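Local coordinates for protein DTDP-4-dehydrorhamnose reductase, rfbD ortholog (Clostridium acetobutylicum, PDB 1VL0) that probably reduces dTDP-6-deoxy-L-lyxo-4-hexulose to dTDP-L-rhamnose with a nicotinamide dinucleotide cofactor, at residues N96-A101 with A106-I111; E143-V148 with Y155-T160. One frame throughout, in Å; residues are numbered along the deposited sequence.

Overall arrangement
Both contacts are buried, and each lays a helix antiparallel on the strand that follows it. Contact 1 joins helix 83-104 to strand 107-113; contact 2 joins helix 136-151 to strand 155-164. The two strands are parallel neighbours in one sheet, and the contact centres lie about 9 Å apart. Tyr-156 links them, with its backbone O bonded to Gln-110 N and its OH to Glu-107 OE2. The chemistry differs. Contact 1, about 16 Å from the centre of the chain, meets through alanine methyls, the end of one isoleucine and one backbone bond. Contact 2, about 11 Å from that centre, instead joins a buried salt bridge to its apolar packing. Both strands reach the dinucleotide at their later residues.

Contact 1 of 2, residues N96-A101 with A106-I111; sequences NLAAAA and AEIVQI. With NAI (1,4-dihydronicotinamide adenine dinucleotide), chain D.
Ile-108 rises from strand 107-111 as the one large bump of this contact, and helix 96-101 receives it. Its CD1 sits over the backbone of Ala-98, 3.6 Å from Ala-98 N. Leu-97 CB is 3.9 Å from the same Ile-108 CD1, and Ala-98 CB is 4.0 Å from it. The methyl thus fills a shallow hollow made by main chain and two CB atoms. CG1 of Ile-108 stands anti to the backbone N (chi1 174°), and the extended chain carries CD1 up to the helix.

Nearer the turn the bumps are small. Ala-101 CB meets Ala-106 CB at 3.8 Å, and the lack of longer side chains lets the backbones come close. Ala-106 N donates to Ala-101 O at 2.8 Å, with the donor well above the carbonyl plane.

Around the contact, Val-148 of helix 136-151 and Val-67 of strand 66-69 also touch Ile-108. Farther along the strand, Ile-111 CG2 packs 3.4 Å from O4D of the dinucleotide.

The chemistry is almost wholly apolar. Fit holds helix to strand, one backbone bond ties the turn, and this segment of strand gives the cofactor only a weak bond, from O3D to Ile-111 O.

Contact 2 of 2, residues E143-V148 with Y155-T160; sequences EGENFV and YYIVRT. With NAI (1,4-dihydronicotinamide adenine dinucleotide), chain D.
Glu-145 reaches from helix 143-148 and meets Arg-159 of strand 155-160 in a two-pronged salt bridge. Arg-159 NE donates to Glu-145 OE2 at 2.9 Å, and Arg-159 NH2 donates to Glu-145 OE1 at 2.9 Å. Both bonds are nearly straight, at about 170°. Each oxygen uses its syn lone pair. The carboxylate and guanidinium planes are 16° apart, nearly coplanar, and the use of NE with NH2 makes the grip side-on. Two bonds of this kind fix the rotation of both groups. Glu-145 is extended beyond CG (chi2 -169°), which carries its carboxylate to the arginine.

This is the tight part. Ile-157 packs along the glutamate: its CG2 lies 3.7 Å from Glu-145 CD, and its CD1 lies 4.0 Å from Glu-145 CB. Ser-112 OG also bonds Glu-145 OE2, and His-217 NE2 pairs with Arg-159 NH1. The buried charges are therefore well supplied with partners.

Toward the start of the strand the fit is looser. Val-148 CG1 touches Tyr-155 CB at 3.9 Å, while the tyrosine's end leads away, still buried, and Ala-150 of a third subunit packs on it. Glu-143 and Asn-146, partly exposed, share only a weak bond; Glu-143 OE2 pairs with Lys-139, and Phe-128 of a second subunit packs on Glu-143.

Thr-160 O comes within 3.2 Å of C5N on the nicotinamide ring. The same helix carries Tyr-137 and Lys-141, spaced as in the family's YxxxK motif, which bind the dinucleotide. A helix packed antiparallel on the next strand of the sheet's parallel core is typical of the Rossmann-type fold of extended short-chain dehydrogenases.

Contact 1 of 2, residues N96-A101 with A106-I111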
# COMPACT_ATOMS: atom_id res chain seq x y z
N ASN A 96 -5.70 7.93 -13.32
CA ASN A 96 -6.05 7.64 -14.70
C ASN A 96 -4.81 7.31 -15.52
O ASN A 96 -4.82 6.38 -16.38
CB ASN A 96 -6.84 8.80 -15.35
CG ASN A 96 -8.26 8.97 -14.79
OD1 ASN A 96 -8.82 8.05 -14.25
ND2 ASN A 96 -8.84 10.15 -14.98
N LEU A 97 -3.75 8.09 -15.31
CA LEU A 97 -2.52 7.93 -16.07
C LEU A 97 -1.75 6.67 -15.70
O LEU A 97 -1.19 5.98 -16.57
CB LEU A 97 -1.63 9.16 -15.87
CG LEU A 97 -2.18 10.50 -16.38
CD1 LEU A 97 -1.28 11.62 -15.90
CD2 LEU A 97 -2.25 10.55 -17.92
N ALA A 98 -1.74 6.37 -14.42
CA ALA A 98 -1.06 5.18 -13.91
C ALA A 98 -1.66 3.88 -14.45
O ALA A 98 -0.92 2.98 -14.93
CB ALA A 98 -1.03 5.19 -12.38
N ALA A 99 -2.99 3.80 -14.43
CA ALA A 99 -3.70 2.62 -14.91
C ALA A 99 -3.62 2.49 -16.43
O ALA A 99 -3.45 1.38 -16.93
CB ALA A 99 -5.14 2.68 -14.52
N ALA A 100 -3.76 3.61 -17.12
CA ALA A 100 -3.71 3.62 -18.60
C ALA A 100 -2.31 3.22 -19.02
O ALA A 100 -2.14 2.48 -19.94
CB ALA A 100 -4.08 4.98 -19.12
N ALA A 101 -1.30 3.76 -18.34
CA ALA A 101 0.08 3.34 -18.55
C ALA A 101 0.23 1.84 -18.35
O ALA A 101 0.75 1.15 -19.23
CB ALA A 101 1.04 4.11 -17.63
N ALA A 106 3.51 0.78 -19.83
CA ALA A 106 4.30 1.97 -19.65
C ALA A 106 4.64 2.27 -18.19
O ALA A 106 3.92 1.89 -17.27
CB ALA A 106 3.62 3.17 -20.31
N GLU A 107 5.76 2.97 -18.00
CA GLU A 107 6.23 3.47 -16.68
C GLU A 107 5.55 4.78 -16.44
O GLU A 107 5.11 5.42 -17.38
CB GLU A 107 7.74 3.75 -16.74
CG GLU A 107 8.63 2.58 -17.14
CD GLU A 107 10.10 2.99 -17.18
OE1 GLU A 107 10.48 3.67 -18.14
OE2 GLU A 107 10.86 2.68 -16.25
N ILE A 108 5.42 5.17 -15.19
CA ILE A 108 4.87 6.45 -14.90
C ILE A 108 5.75 7.20 -13.91
O ILE A 108 6.14 6.66 -12.87
CB ILE A 108 3.39 6.35 -14.39
CG1 ILE A 108 2.92 7.75 -13.95
CG2 ILE A 108 3.22 5.38 -13.21
CD1 ILE A 108 1.49 7.92 -13.83
N VAL A 109 6.08 8.46 -14.25
CA VAL A 109 6.68 9.37 -13.29
C VAL A 109 5.59 10.31 -12.84
O VAL A 109 4.91 10.93 -13.62
CB VAL A 109 7.83 10.22 -13.85
CG1 VAL A 109 8.39 11.15 -12.82
CG2 VAL A 109 8.97 9.34 -14.35
N GLN A 110 5.44 10.40 -11.53
CA GLN A 110 4.47 11.32 -10.90
C GLN A 110 5.22 12.34 -10.01
O GLN A 110 5.92 11.97 -9.05
CB GLN A 110 3.54 10.51 -10.03
CG GLN A 110 2.69 11.31 -9.03
CD GLN A 110 1.72 12.24 -9.72
OE1 GLN A 110 1.47 12.13 -10.93
NE2 GLN A 110 1.16 13.15 -8.94
N ILE A 111 5.07 13.60 -10.33
CA ILE A 111 5.73 14.62 -9.58
C ILE A 111 4.83 15.03 -8.41
O ILE A 111 3.62 15.27 -8.57
CB ILE A 111 6.07 15.86 -10.48
CG1 ILE A 111 6.78 15.45 -11.78
CG2 ILE A 111 6.93 16.83 -9.64
CD1 ILE A 111 8.19 14.95 -11.64
PA NAI D . 2.92 24.55 -13.52
O1A NAI D . 1.79 25.13 -12.72
O2A NAI D . 3.95 25.55 -13.97
O5B NAI D . 2.25 23.70 -14.70
C5B NAI D . 1.26 22.75 -14.35
C4B NAI D . 0.43 22.36 -15.57
O4B NAI D . -0.77 21.72 -15.14
C3B NAI D . -0.06 23.52 -16.44
O3B NAI D . 0.57 23.47 -17.71
C2B NAI D . -1.57 23.26 -16.52
O2B NAI D . -2.21 23.74 -17.70
C1B NAI D . -1.58 21.75 -16.30
N9A NAI D . -2.88 21.07 -16.15
C8A NAI D . -3.89 21.48 -15.32
N7A NAI D . -4.93 20.63 -15.47
C5A NAI D . -4.63 19.69 -16.39
C6A NAI D . -5.36 18.61 -16.89
N6A NAI D . -6.59 18.36 -16.49
N1A NAI D . -4.78 17.79 -17.84
C2A NAI D . -3.47 18.05 -18.28
N3A NAI D . -2.77 19.13 -17.81
C4A NAI D . -3.33 19.94 -16.85
O3 NAI D . 3.57 23.36 -12.66
PN NAI D . 5.09 23.25 -12.13
O1N NAI D . 5.96 22.65 -13.16
O2N NAI D . 5.40 24.47 -11.35
O5D NAI D . 4.89 21.98 -11.14
C5D NAI D . 5.28 20.69 -11.59
C4D NAI D . 5.01 19.68 -10.50
O4D NAI D . 5.73 20.01 -9.29
C3D NAI D . 3.53 19.59 -10.14
O3D NAI D . 3.25 18.22 -10.17
C2D NAI D . 3.42 20.17 -8.73
O2D NAI D . 2.42 19.63 -7.87
C1D NAI D . 4.82 19.89 -8.20
N1N NAI D . 5.26 20.82 -7.16
C2N NAI D . 5.58 22.11 -7.52
C3N NAI D . 6.02 22.98 -6.52
C7N NAI D . 6.04 24.45 -6.76
O7N NAI D . 6.77 25.24 -5.86
N7N NAI D . 5.39 24.98 -7.81
C4N NAI D . 6.14 22.52 -5.20
C5N NAI D . 5.81 21.21 -4.85
C6N NAI D . 5.37 20.38 -5.88

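Contact 2 of 2, residues E143-V148 with Y155-T160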
# COMPACT_ATOMS: atom_id res chain seq x y z
N GLU A 143 -2.93 11.52 -2.20
CA GLU A 143 -3.81 10.51 -2.72
C GLU A 143 -3.42 10.16 -4.16
O GLU A 143 -3.52 9.01 -4.56
CB GLU A 143 -5.28 10.95 -2.62
CG GLU A 143 -5.75 11.05 -1.16
CD GLU A 143 -5.70 9.73 -0.41
OE1 GLU A 143 -5.72 8.61 -1.06
OE2 GLU A 143 -5.69 9.80 0.85
N GLY A 144 -2.94 11.15 -4.89
CA GLY A 144 -2.37 10.92 -6.24
C GLY A 144 -1.23 9.93 -6.15
O GLY A 144 -1.18 9.00 -6.88
N GLU A 145 -0.31 10.12 -5.19
CA GLU A 145 0.81 9.18 -4.98
C GLU A 145 0.31 7.77 -4.72
O GLU A 145 0.81 6.81 -5.29
CB GLU A 145 1.68 9.57 -3.79
CG GLU A 145 2.39 10.90 -3.89
CD GLU A 145 3.45 11.09 -2.79
OE1 GLU A 145 3.66 10.12 -2.03
OE2 GLU A 145 4.04 12.19 -2.71
N ASN A 146 -0.68 7.68 -3.83
CA ASN A 146 -1.19 6.39 -3.42
C ASN A 146 -1.79 5.63 -4.58
O ASN A 146 -1.62 4.43 -4.73
CB ASN A 146 -2.24 6.57 -2.35
CG ASN A 146 -1.65 7.04 -1.00
OD1 ASN A 146 -0.46 6.96 -0.75
ND2 ASN A 146 -2.53 7.53 -0.13
N PHE A 147 -2.51 6.33 -5.42
CA PHE A 147 -3.10 5.70 -6.64
C PHE A 147 -2.05 5.23 -7.61
O PHE A 147 -2.17 4.14 -8.15
CB PHE A 147 -3.95 6.71 -7.38
CG PHE A 147 -5.35 6.83 -6.89
CD1 PHE A 147 -6.16 5.71 -6.73
CD2 PHE A 147 -5.90 8.10 -6.68
CE1 PHE A 147 -7.47 5.84 -6.32
CE2 PHE A 147 -7.20 8.24 -6.28
CZ PHE A 147 -7.99 7.11 -6.09
N VAL A 148 -1.04 6.06 -7.88
CA VAL A 148 0.01 5.70 -8.83
C VAL A 148 0.68 4.37 -8.41
O VAL A 148 0.81 3.46 -9.19
CB VAL A 148 1.03 6.85 -8.97
CG1 VAL A 148 2.24 6.40 -9.70
CG2 VAL A 148 0.41 8.02 -9.71
N TYR A 155 6.64 2.54 -11.24
CA TYR A 155 6.40 3.90 -10.87
C TYR A 155 7.65 4.61 -10.34
O TYR A 155 8.56 4.00 -9.77
CB TYR A 155 5.27 4.01 -9.79
CG TYR A 155 5.70 3.55 -8.45
CD1 TYR A 155 5.55 2.24 -8.08
CD2 TYR A 155 6.27 4.43 -7.53
CE1 TYR A 155 5.97 1.80 -6.83
CE2 TYR A 155 6.71 4.00 -6.29
CZ TYR A 155 6.57 2.69 -5.96
OH TYR A 155 6.99 2.23 -4.71
N TYR A 156 7.64 5.93 -10.51
CA TYR A 156 8.61 6.83 -9.88
C TYR A 156 7.79 7.99 -9.31
O TYR A 156 7.03 8.61 -9.99
CB TYR A 156 9.61 7.40 -10.87
CG TYR A 156 10.30 6.44 -11.82
CD1 TYR A 156 9.69 6.07 -13.01
CD2 TYR A 156 11.57 5.96 -11.57
CE1 TYR A 156 10.34 5.25 -13.92
CE2 TYR A 156 12.20 5.13 -12.46
CZ TYR A 156 11.59 4.80 -13.64
OH TYR A 156 12.23 3.94 -14.52
N ILE A 157 7.91 8.21 -8.02
CA ILE A 157 7.29 9.41 -7.40
C ILE A 157 8.44 10.29 -7.03
O ILE A 157 9.34 9.85 -6.32
CB ILE A 157 6.42 9.02 -6.20
CG1 ILE A 157 5.13 8.30 -6.70
CG2 ILE A 157 6.03 10.23 -5.34
CD1 ILE A 157 4.50 7.50 -5.65
N VAL A 158 8.43 11.52 -7.54
CA VAL A 158 9.50 12.49 -7.29
C VAL A 158 8.92 13.74 -6.62
O VAL A 158 8.15 14.50 -7.26
CB VAL A 158 10.24 12.86 -8.58
CG1 VAL A 158 11.43 13.81 -8.27
CG2 VAL A 158 10.75 11.57 -9.33
N ARG A 159 9.16 13.87 -5.31
CA ARG A 159 8.66 14.99 -4.53
C ARG A 159 9.59 16.16 -4.66
O ARG A 159 10.79 16.04 -4.45
CB ARG A 159 8.51 14.63 -3.04
CG ARG A 159 7.64 13.44 -2.78
CD ARG A 159 7.29 13.33 -1.31
NE ARG A 159 6.44 12.17 -1.03
CZ ARG A 159 6.62 11.25 -0.10
NH1 ARG A 159 7.66 11.29 0.72
NH2 ARG A 159 5.73 10.27 0.00
N THR A 160 9.04 17.32 -4.96
CA THR A 160 9.86 18.51 -5.03
C THR A 160 9.23 19.68 -4.25
O THR A 160 8.21 19.51 -3.58
CB THR A 160 10.18 18.87 -6.48
OG1 THR A 160 11.20 19.90 -6.48
CG2 THR A 160 9.00 19.47 -7.20
PA NAI D . 2.92 24.55 -13.52
O1A NAI D . 1.79 25.13 -12.72
O2A NAI D . 3.95 25.55 -13.97
O5B NAI D . 2.25 23.70 -14.70
C5B NAI D . 1.26 22.75 -14.35
C4B NAI D . 0.43 22.36 -15.57
O4B NAI D . -0.77 21.72 -15.14
C3B NAI D . -0.06 23.52 -16.44
O3B NAI D . 0.57 23.47 -17.71
C2B NAI D . -1.57 23.26 -16.52
O2B NAI D . -2.21 23.74 -17.70
C1B NAI D . -1.58 21.75 -16.30
N9A NAI D . -2.88 21.07 -16.15
C8A NAI D . -3.89 21.48 -15.32
N7A NAI D . -4.93 20.63 -15.47
C5A NAI D . -4.63 19.69 -16.39
C6A NAI D . -5.36 18.61 -16.89
N6A NAI D . -6.59 18.36 -16.49
N1A NAI D . -4.78 17.79 -17.84
C2A NAI D . -3.47 18.05 -18.28
N3A NAI D . -2.77 19.13 -17.81
C4A NAI D . -3.33 19.94 -16.85
O3 NAI D . 3.57 23.36 -12.66
PN NAI D . 5.09 23.25 -12.13
O1N NAI D . 5.96 22.65 -13.16
O2N NAI D . 5.40 24.47 -11.35
O5D NAI D . 4.89 21.98 -11.14
C5D NAI D . 5.28 20.69 -11.59
C4D NAI D . 5.01 19.68 -10.50
O4D NAI D . 5.73 20.01 -9.29
C3D NAI D . 3.53 19.59 -10.14
O3D NAI D . 3.25 18.22 -10.17
C2D NAI D . 3.42 20.17 -8.73
O2D NAI D . 2.42 19.63 -7.87
C1D NAI D . 4.82 19.89 -8.20
N1N NAI D . 5.26 20.82 -7.16
C2N NAI D . 5.58 22.11 -7.52
C3N NAI D . 6.02 22.98 -6.52
C7N NAI D . 6.04 24.45 -6.76
O7N NAI D . 6.77 25.24 -5.86
N7N NAI D . 5.39 24.98 -7.81
C4N NAI D . 6.14 22.52 -5.20
C5N NAI D . 5.81 21.21 -4.85
C6N NAI D . 5.37 20.38 -5.88